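Local coordinates for endo-1,4-beta-xylanase D (Paenibacillus polymyxa, PDB 1W0N), which binds xylan, probably in a calcium-dependent manner, through the family 36 carbohydrate-binding module of a xylan-degrading enzyme, at residues R62-N67 and D121-F126; H57-R62 and G83-T88; A43-Y48 and E108-L113. One frame throughout, in Å; residues are numbered along the deposited sequence.

Interaction 1 (R62-N67 and D121-F126). With CA (calcium ion), chain B; MG (magnesium ion), chain C.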
# COMPACT_ATOMS: atom_id res chain seq x y z
N ARG A 62 -7.03 1.95 -1.10
CA ARG A 62 -8.18 1.26 -0.55
C ARG A 62 -7.69 -0.05 0.06
O ARG A 62 -6.97 -0.81 -0.59
CB ARG A 62 -9.24 0.99 -1.62
CG ARG A 62 -10.48 0.32 -1.05
CD ARG A 62 -11.63 0.32 -2.03
NE ARG A 62 -12.87 -0.16 -1.42
CZ ARG A 62 -13.51 -1.29 -1.70
NH1 ARG A 62 -13.00 -2.20 -2.52
NH2 ARG A 62 -14.70 -1.53 -1.14
N GLY A 63 -8.04 -0.27 1.33
CA GLY A 63 -7.56 -1.42 2.05
C GLY A 63 -8.49 -1.79 3.19
O GLY A 63 -9.50 -1.14 3.43
N ALA A 64 -8.11 -2.87 3.89
CA ALA A 64 -8.88 -3.34 5.03
C ALA A 64 -7.95 -4.11 5.95
O ALA A 64 -6.86 -4.53 5.55
CB ALA A 64 -10.05 -4.23 4.58
N SER A 65 -8.41 -4.32 7.19
CA SER A 65 -7.72 -5.18 8.13
C SER A 65 -8.32 -6.59 8.10
O SER A 65 -9.51 -6.77 7.82
CB SER A 65 -7.90 -4.60 9.53
OG SER A 65 -7.25 -5.42 10.49
N SER A 66 -7.49 -7.56 8.47
CA SER A 66 -7.96 -8.92 8.69
C SER A 66 -8.86 -9.05 9.91
O SER A 66 -9.55 -10.06 10.05
CB SER A 66 -6.77 -9.87 8.82
OG SER A 66 -5.92 -9.50 9.90
N ASN A 67 -8.83 -8.05 10.79
CA ASN A 67 -9.53 -8.15 12.07
C ASN A 67 -10.23 -6.83 12.37
O ASN A 67 -10.13 -5.85 11.63
CB ASN A 67 -8.52 -8.52 13.16
CG ASN A 67 -8.11 -9.98 13.11
OD1 ASN A 67 -8.42 -10.74 14.06
ND2 ASN A 67 -7.40 -10.39 12.12
N ASP A 121 -3.22 -8.09 9.79
CA ASP A 121 -2.81 -8.22 8.40
C ASP A 121 -3.58 -7.24 7.55
O ASP A 121 -4.71 -6.87 7.88
CB ASP A 121 -3.00 -9.66 7.97
CG ASP A 121 -2.19 -10.60 8.83
OD1 ASP A 121 -1.07 -10.17 9.21
OD2 ASP A 121 -2.63 -11.73 9.14
N ALA A 122 -2.93 -6.79 6.47
CA ALA A 122 -3.53 -5.79 5.60
C ALA A 122 -3.94 -6.40 4.28
O ALA A 122 -3.17 -7.13 3.64
CB ALA A 122 -2.58 -4.65 5.33
N TYR A 123 -5.14 -6.06 3.85
CA TYR A 123 -5.61 -6.34 2.52
C TYR A 123 -5.52 -5.04 1.73
O TYR A 123 -6.02 -4.00 2.20
CB TYR A 123 -7.05 -6.83 2.59
CG TYR A 123 -7.28 -8.02 3.50
CD1 TYR A 123 -6.44 -9.12 3.48
CD2 TYR A 123 -8.37 -8.06 4.35
CE1 TYR A 123 -6.68 -10.23 4.28
CE2 TYR A 123 -8.64 -9.16 5.14
CZ TYR A 123 -7.79 -10.25 5.10
OH TYR A 123 -8.04 -11.36 5.87
N VAL A 124 -4.95 -5.13 0.52
CA VAL A 124 -4.68 -3.94 -0.28
C VAL A 124 -5.40 -4.12 -1.60
O VAL A 124 -5.20 -5.16 -2.28
CB VAL A 124 -3.15 -3.81 -0.51
CG1 VAL A 124 -2.85 -2.57 -1.28
CG2 VAL A 124 -2.41 -3.72 0.83
N ASP A 125 -6.21 -3.15 -1.98
CA ASP A 125 -7.01 -3.24 -3.21
C ASP A 125 -6.29 -2.55 -4.38
O ASP A 125 -6.06 -3.17 -5.43
CB ASP A 125 -8.38 -2.63 -2.93
CG ASP A 125 -9.37 -2.74 -4.08
OD1 ASP A 125 -8.99 -3.28 -5.14
OD2 ASP A 125 -10.52 -2.27 -3.92
N PHE A 126 -5.95 -1.28 -4.19
CA PHE A 126 -5.31 -0.48 -5.23
C PHE A 126 -4.68 0.74 -4.56
O PHE A 126 -4.99 1.07 -3.41
CB PHE A 126 -6.31 -0.03 -6.31
CG PHE A 126 -7.44 0.84 -5.80
CD1 PHE A 126 -7.24 2.19 -5.50
CD2 PHE A 126 -8.71 0.30 -5.66
CE1 PHE A 126 -8.29 3.00 -5.05
CE2 PHE A 126 -9.78 1.11 -5.25
CZ PHE A 126 -9.55 2.45 -4.94
CA CA B . -7.82 -4.48 -6.69
MG MG C . 0.43 -10.78 10.42
O HOH W 1 -10.17 -11.38 7.27
O HOH W 2 -0.27 -12.70 10.03
O HOH W 3 -10.04 -4.62 -7.63
O HOH W 4 1.94 -11.51 11.61
O HOH W 5 -0.81 -10.71 12.13
O HOH W 6 0.85 -8.81 10.87

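Interaction 2 (H57-R62 and G83-T88). With SO4 (sulfate ion), chain D.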
# COMPACT_ATOMS: atom_id res chain seq x y z
N HIS A 57 2.50 14.55 -4.70
CA HIS A 57 1.22 13.92 -4.98
C HIS A 57 0.43 13.70 -3.70
O HIS A 57 0.97 13.59 -2.61
CB HIS A 57 1.41 12.53 -5.62
CG HIS A 57 1.96 12.61 -7.00
ND1 HIS A 57 3.29 12.84 -7.25
CD2 HIS A 57 1.32 12.60 -8.19
CE1 HIS A 57 3.45 12.95 -8.55
NE2 HIS A 57 2.29 12.81 -9.15
N ASN A 58 -0.89 13.57 -3.91
CA ASN A 58 -1.78 12.93 -2.96
C ASN A 58 -1.86 11.47 -3.31
O ASN A 58 -1.90 11.10 -4.50
CB ASN A 58 -3.17 13.56 -3.02
CG ASN A 58 -3.16 15.05 -2.79
OD1 ASN A 58 -3.77 15.83 -3.59
ND2 ASN A 58 -2.52 15.47 -1.77
N ILE A 59 -1.85 10.60 -2.29
CA ILE A 59 -1.82 9.18 -2.51
C ILE A 59 -2.90 8.52 -1.66
O ILE A 59 -2.92 8.69 -0.45
CB ILE A 59 -0.47 8.56 -2.16
CG1 ILE A 59 0.70 9.33 -2.79
CG2 ILE A 59 -0.42 7.12 -2.63
CD1 ILE A 59 1.57 9.96 -1.83
N SER A 60 -3.78 7.75 -2.32
CA SER A 60 -4.81 7.02 -1.61
C SER A 60 -4.65 5.53 -1.86
O SER A 60 -4.25 5.11 -2.94
CB SER A 60 -6.20 7.48 -2.00
OG SER A 60 -6.51 8.77 -1.51
N VAL A 61 -4.98 4.74 -0.84
CA VAL A 61 -5.00 3.29 -0.95
C VAL A 61 -6.32 2.82 -0.36
O VAL A 61 -6.70 3.23 0.74
CB VAL A 61 -3.81 2.63 -0.22
CG1 VAL A 61 -3.97 1.10 -0.13
CG2 VAL A 61 -2.52 2.97 -0.95
N ARG A 62 -7.03 1.95 -1.10
CA ARG A 62 -8.18 1.26 -0.55
C ARG A 62 -7.69 -0.05 0.06
O ARG A 62 -6.97 -0.81 -0.59
CB ARG A 62 -9.24 0.99 -1.62
CG ARG A 62 -10.48 0.32 -1.05
CD ARG A 62 -11.63 0.32 -2.03
NE ARG A 62 -12.87 -0.16 -1.42
CZ ARG A 62 -13.51 -1.29 -1.70
NH1 ARG A 62 -13.00 -2.20 -2.52
NH2 ARG A 62 -14.70 -1.53 -1.14
N GLY A 83 5.07 7.64 4.72
CA GLY A 83 3.94 7.66 5.63
C GLY A 83 3.35 6.26 5.71
O GLY A 83 3.83 5.34 5.06
N SER A 84 2.32 6.13 6.55
CA SER A 84 1.65 4.87 6.74
C SER A 84 0.14 5.03 6.70
O SER A 84 -0.40 5.90 7.35
CB SER A 84 2.07 4.16 8.06
OG SER A 84 1.17 3.37 8.76
N PHE A 85 -0.53 4.11 6.04
CA PHE A 85 -1.97 4.04 6.00
C PHE A 85 -2.47 3.15 7.14
O PHE A 85 -1.92 2.08 7.39
CB PHE A 85 -2.44 3.41 4.69
CG PHE A 85 -2.02 4.19 3.46
CD1 PHE A 85 -2.70 5.34 3.08
CD2 PHE A 85 -1.00 3.72 2.66
CE1 PHE A 85 -2.36 6.05 1.94
CE2 PHE A 85 -0.65 4.43 1.52
CZ PHE A 85 -1.31 5.59 1.16
N ASN A 86 -3.53 3.60 7.80
CA ASN A 86 -4.17 2.88 8.89
C ASN A 86 -5.49 2.31 8.39
O ASN A 86 -6.40 3.07 8.05
CB ASN A 86 -4.42 3.86 10.03
CG ASN A 86 -5.09 3.25 11.23
OD1 ASN A 86 -4.81 3.72 12.38
ND2 ASN A 86 -5.96 2.35 11.05
N PHE A 87 -5.56 0.97 8.31
CA PHE A 87 -6.81 0.28 8.01
C PHE A 87 -7.25 -0.44 9.28
O PHE A 87 -6.68 -1.47 9.65
CB PHE A 87 -6.64 -0.73 6.86
CG PHE A 87 -6.16 -0.06 5.61
CD1 PHE A 87 -7.01 0.76 4.88
CD2 PHE A 87 -4.85 -0.22 5.18
CE1 PHE A 87 -6.57 1.43 3.73
CE2 PHE A 87 -4.40 0.44 4.02
CZ PHE A 87 -5.25 1.27 3.32
N THR A 88 -8.24 0.14 9.95
CA THR A 88 -8.81 -0.47 11.15
C THR A 88 -10.18 -1.03 10.80
O THR A 88 -11.03 -0.35 10.22
CB THR A 88 -8.89 0.56 12.28
OG1 THR A 88 -7.57 0.93 12.69
CG2 THR A 88 -9.57 -0.01 13.52
S SO4 D . 3.43 12.93 -12.10
O1 SO4 D . 2.49 13.67 -12.79
O2 SO4 D . 4.22 13.73 -11.31
O3 SO4 D . 2.75 11.82 -11.40
O4 SO4 D . 4.11 12.42 -13.34

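Interaction 3 (A43-Y48 and E108-L113)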
# COMPACT_ATOMS: atom_id res chain seq x y z
N ALA A 43 8.57 -8.84 5.69
CA ALA A 43 9.16 -9.13 4.41
C ALA A 43 8.13 -9.26 3.31
O ALA A 43 8.49 -9.30 2.15
CB ALA A 43 10.04 -10.34 4.43
N ASP A 44 6.80 -9.26 3.63
CA ASP A 44 5.79 -9.21 2.60
C ASP A 44 5.74 -7.83 1.97
O ASP A 44 5.90 -6.82 2.65
CB ASP A 44 4.40 -9.54 3.18
CG ASP A 44 4.22 -11.01 3.52
OD1 ASP A 44 5.00 -11.87 3.01
OD2 ASP A 44 3.27 -11.31 4.29
N TYR A 45 5.51 -7.76 0.67
CA TYR A 45 5.35 -6.45 0.01
C TYR A 45 4.64 -6.62 -1.31
O TYR A 45 4.59 -7.70 -1.89
CB TYR A 45 6.73 -5.77 -0.22
CG TYR A 45 7.62 -6.50 -1.21
CD1 TYR A 45 8.50 -7.49 -0.81
CD2 TYR A 45 7.55 -6.19 -2.55
CE1 TYR A 45 9.31 -8.15 -1.73
CE2 TYR A 45 8.33 -6.85 -3.48
CZ TYR A 45 9.24 -7.83 -3.09
OH TYR A 45 10.02 -8.47 -3.98
N VAL A 46 4.12 -5.47 -1.81
CA VAL A 46 3.83 -5.31 -3.23
C VAL A 46 4.60 -4.12 -3.74
O VAL A 46 4.81 -3.14 -3.00
CB VAL A 46 2.32 -5.12 -3.55
CG1 VAL A 46 1.56 -6.41 -3.27
CG2 VAL A 46 1.71 -3.96 -2.77
N SER A 47 5.05 -4.17 -4.99
CA SER A 47 5.80 -3.07 -5.55
C SER A 47 5.66 -2.98 -7.05
O SER A 47 5.36 -3.96 -7.73
CB SER A 47 7.27 -3.16 -5.19
OG SER A 47 7.87 -4.27 -5.81
N TYR A 48 5.91 -1.78 -7.58
CA TYR A 48 6.00 -1.58 -9.01
C TYR A 48 6.75 -0.27 -9.24
O TYR A 48 6.98 0.50 -8.32
CB TYR A 48 4.60 -1.56 -9.68
CG TYR A 48 3.87 -0.27 -9.52
CD1 TYR A 48 3.25 0.08 -8.32
CD2 TYR A 48 3.86 0.65 -10.56
CE1 TYR A 48 2.63 1.32 -8.18
CE2 TYR A 48 3.25 1.88 -10.43
CZ TYR A 48 2.64 2.22 -9.23
OH TYR A 48 2.02 3.43 -9.06
N GLU A 108 10.51 3.39 -7.49
CA GLU A 108 9.83 2.23 -6.95
C GLU A 108 8.77 2.68 -5.97
O GLU A 108 9.02 3.50 -5.09
CB GLU A 108 10.80 1.32 -6.22
CG GLU A 108 10.11 0.08 -5.62
CD GLU A 108 10.98 -0.63 -4.66
OE1 GLU A 108 11.31 -0.12 -3.51
OE2 GLU A 108 11.40 -1.75 -4.94
N ILE A 109 7.57 2.10 -6.12
CA ILE A 109 6.47 2.26 -5.18
C ILE A 109 6.32 0.93 -4.46
O ILE A 109 6.21 -0.12 -5.12
CB ILE A 109 5.16 2.60 -5.91
CG1 ILE A 109 5.33 3.76 -6.88
CG2 ILE A 109 4.04 2.86 -4.91
CD1 ILE A 109 5.90 5.03 -6.30
N LYS A 110 6.35 0.93 -3.14
CA LYS A 110 6.23 -0.30 -2.37
C LYS A 110 5.25 -0.08 -1.22
O LYS A 110 5.27 0.97 -0.56
CB LYS A 110 7.59 -0.73 -1.86
CG LYS A 110 7.60 -1.99 -1.02
CD LYS A 110 8.97 -2.47 -0.69
CE LYS A 110 9.68 -1.65 0.28
NZ LYS A 110 10.91 -2.36 0.63
N LEU A 111 4.39 -1.08 -0.99
CA LEU A 111 3.55 -1.13 0.19
C LEU A 111 3.97 -2.35 1.00
O LEU A 111 4.15 -3.46 0.46
CB LEU A 111 2.07 -1.24 -0.21
CG LEU A 111 1.50 -0.02 -0.93
CD1 LEU A 111 0.18 -0.37 -1.63
CD2 LEU A 111 1.28 1.15 0.01
N ALA A 112 4.13 -2.18 2.31
CA ALA A 112 4.55 -3.27 3.23
C ALA A 112 3.98 -2.98 4.58
O ALA A 112 3.74 -1.84 4.93
CB ALA A 112 6.05 -3.37 3.32
N LEU A 113 3.74 -3.98 5.43
CA LEU A 113 3.29 -3.71 6.80
C LEU A 113 4.28 -2.84 7.54
O LEU A 113 5.50 -3.03 7.43
CB LEU A 113 3.07 -5.01 7.57
CG LEU A 113 1.93 -5.90 7.12
CD1 LEU A 113 1.88 -7.16 7.93
CD2 LEU A 113 0.62 -5.23 7.17
O HOH W 7 4.38 -6.56 4.84
O HOH W 8 5.41 -6.42 5.22
O HOH W 9 10.34 -4.29 -4.73

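Interaction 1 (R62-N67 and D121-F126)
Arg62-Ser65 and Ala122-Phe126 run antiparallel at 161°, their axes approaching to 4.7 Å, and Ala64 with Tyr123 forms a hydrogen-bonded pair between the non-hydrogen-bonded pairs Gly63-Val124 and Ser65-Ala122. A CB built on Gly63 would sit 2.9 Å from Tyr123 O and collide with it. At one end Arg62 holds CG anti to its backbone nitrogen (chi1 -178°) and extends to a salt bridge, NH1 to Asp125 OD2 at 2.8 Å. The oxygen lies in the guanidinium plane, although the carboxylate plane is turned 58° from it. Asp125 OD1 and O bind the calcium ion, OD1 at 2.3 Å, so arginine and metal together fix the carboxylate's rotation; Glu16, Glu18 and Asp35 also bind it. Arg62 CB sits over one face of the Phe126 ring, 3.9 Å from its centroid, a CH-pi contact. The Tyr123 ring lies obliquely against Ser65 O and Ser66 CA, its CD2 is 4.2 Å from Ala64 CB, and a water joins Tyr123 OH to Ser66 O. At the other end Ser66 N donates to Asp121 O, and Asp121 N to Ser66 OG at 3.0 Å. Asp121 OD1 binds the magnesium ion at 2.0 Å, with Tyr40 O and four waters. Strand 122-130 is flanked beyond this pairing by strand 36-39, strand 56-65 by strand 93-101, while Ala122 and Val124 face strands 70-77 and 107-113 of the opposing sheet.

Interaction 2 (H57-R62 and G83-T88)
Ile59, Val61 and Arg62 meet Phe85 and Phe87 between strands whose axes come no closer than 8.9 Å and diverge by 31°, the spacing of packed sheets rather than of paired strands. Strand 56-65 belongs to one sheet and 80-88 is an outermost strand of the other, so the contact joins the two layers of the beta-sandwich. Ile59 is the first to touch: its carbonyl oxygen lies in the plane of the Phe85 ring, at the edge, 3.6 Å from CE1, while its CG2 comes within 4.2 Å of Phe85 CZ. Ser60 points the other way, and its OG bonds to Thr96 OG1. Val61 touches both rings. Its CB stands over the centre of the Phe85 ring, 4.0 Å from the centroid and 9° off the normal. With chi1 at 170° its methyls divide the work: CG2 presses on Phe85 CE2 at 3.4 Å, and CG1 reaches Phe87 CZ at 3.7 Å. Val61 O then meets the edge of the Phe87 ring in its plane, 3.5 Å from CE1. Arg62 contributes its carbonyl carbon near that ring; its first side-chain bond points away, and its guanidinium pairs with Asp125. The contact therefore rests on dispersion, over one face of the Phe85 ring and at Phe87 CZ, while the ring-edge hydrogens, slightly positive, are set against backbone carbonyl oxygens and probably add a modest electrostatic attraction.

Interaction 3 (A43-Y48 and E108-L113)
Val46 and Leu111 form the apolar centre, where Val46 CG2 meets Leu111 CB at 3.8 Å and both side chains enter the buried core. On the same face Tyr48 lies alongside Ile109, both pointing the same way. Its CG sits between backbone N and carbonyl carbon (chi1 78°), which swings the ring back over the neighbouring strand until CE1 is 3.6 Å from Ile109 CB. The hydroxyl is hydrogen-bonded to Gln50 OE1. Cut back to an alanine, Tyr48 would probably leave the flank of Ile109 uncovered and Gln50 OE1 without this hydroxyl partner. The backbone binds these pairs reciprocally, Ile109 N meeting Tyr48 O at 2.8 Å and 175°, and Leu111 N meeting Val46 O at 2.9 Å. Across the opposite face, Lys110 lays its CG 4.0 Å from Tyr45 CB and its CB 4.1 Å from Ser47 CB. At the polar edge one water joins Ser47 OG, at 2.7 Å, to Glu108 OE2, at 2.8 Å. With strand 107-113 held between strands 45-52 and 70-77, the pairing forms the middle of one antiparallel sheet of the beta-sandwich characteristic of this module family.

Interactions 1 and 2 share Arg62 and strand 56-65, and their centres lie 11 Å apart; Phe87 CE1 of interaction 2 approaches Gly63 N of interaction 1 to 3.3 Å. Interaction 3, about 13 Å from the centre of each, lies in the sheet facing interaction 1, the same sheet that supplies strand 80-88 to interaction 2, and meets both through Leu111: CD1 packs on Val124 CG1 at 3.8 Å, CD2 on Phe85 CE2 at 4.1 Å. Strand pairing within each sheet (interactions 1 and 3) is thus joined by packing between sheets (interaction 2). Both metals are ligated from interaction 1, and four water ligands on magnesium are consistent with a position where sugar hydroxyls could coordinate.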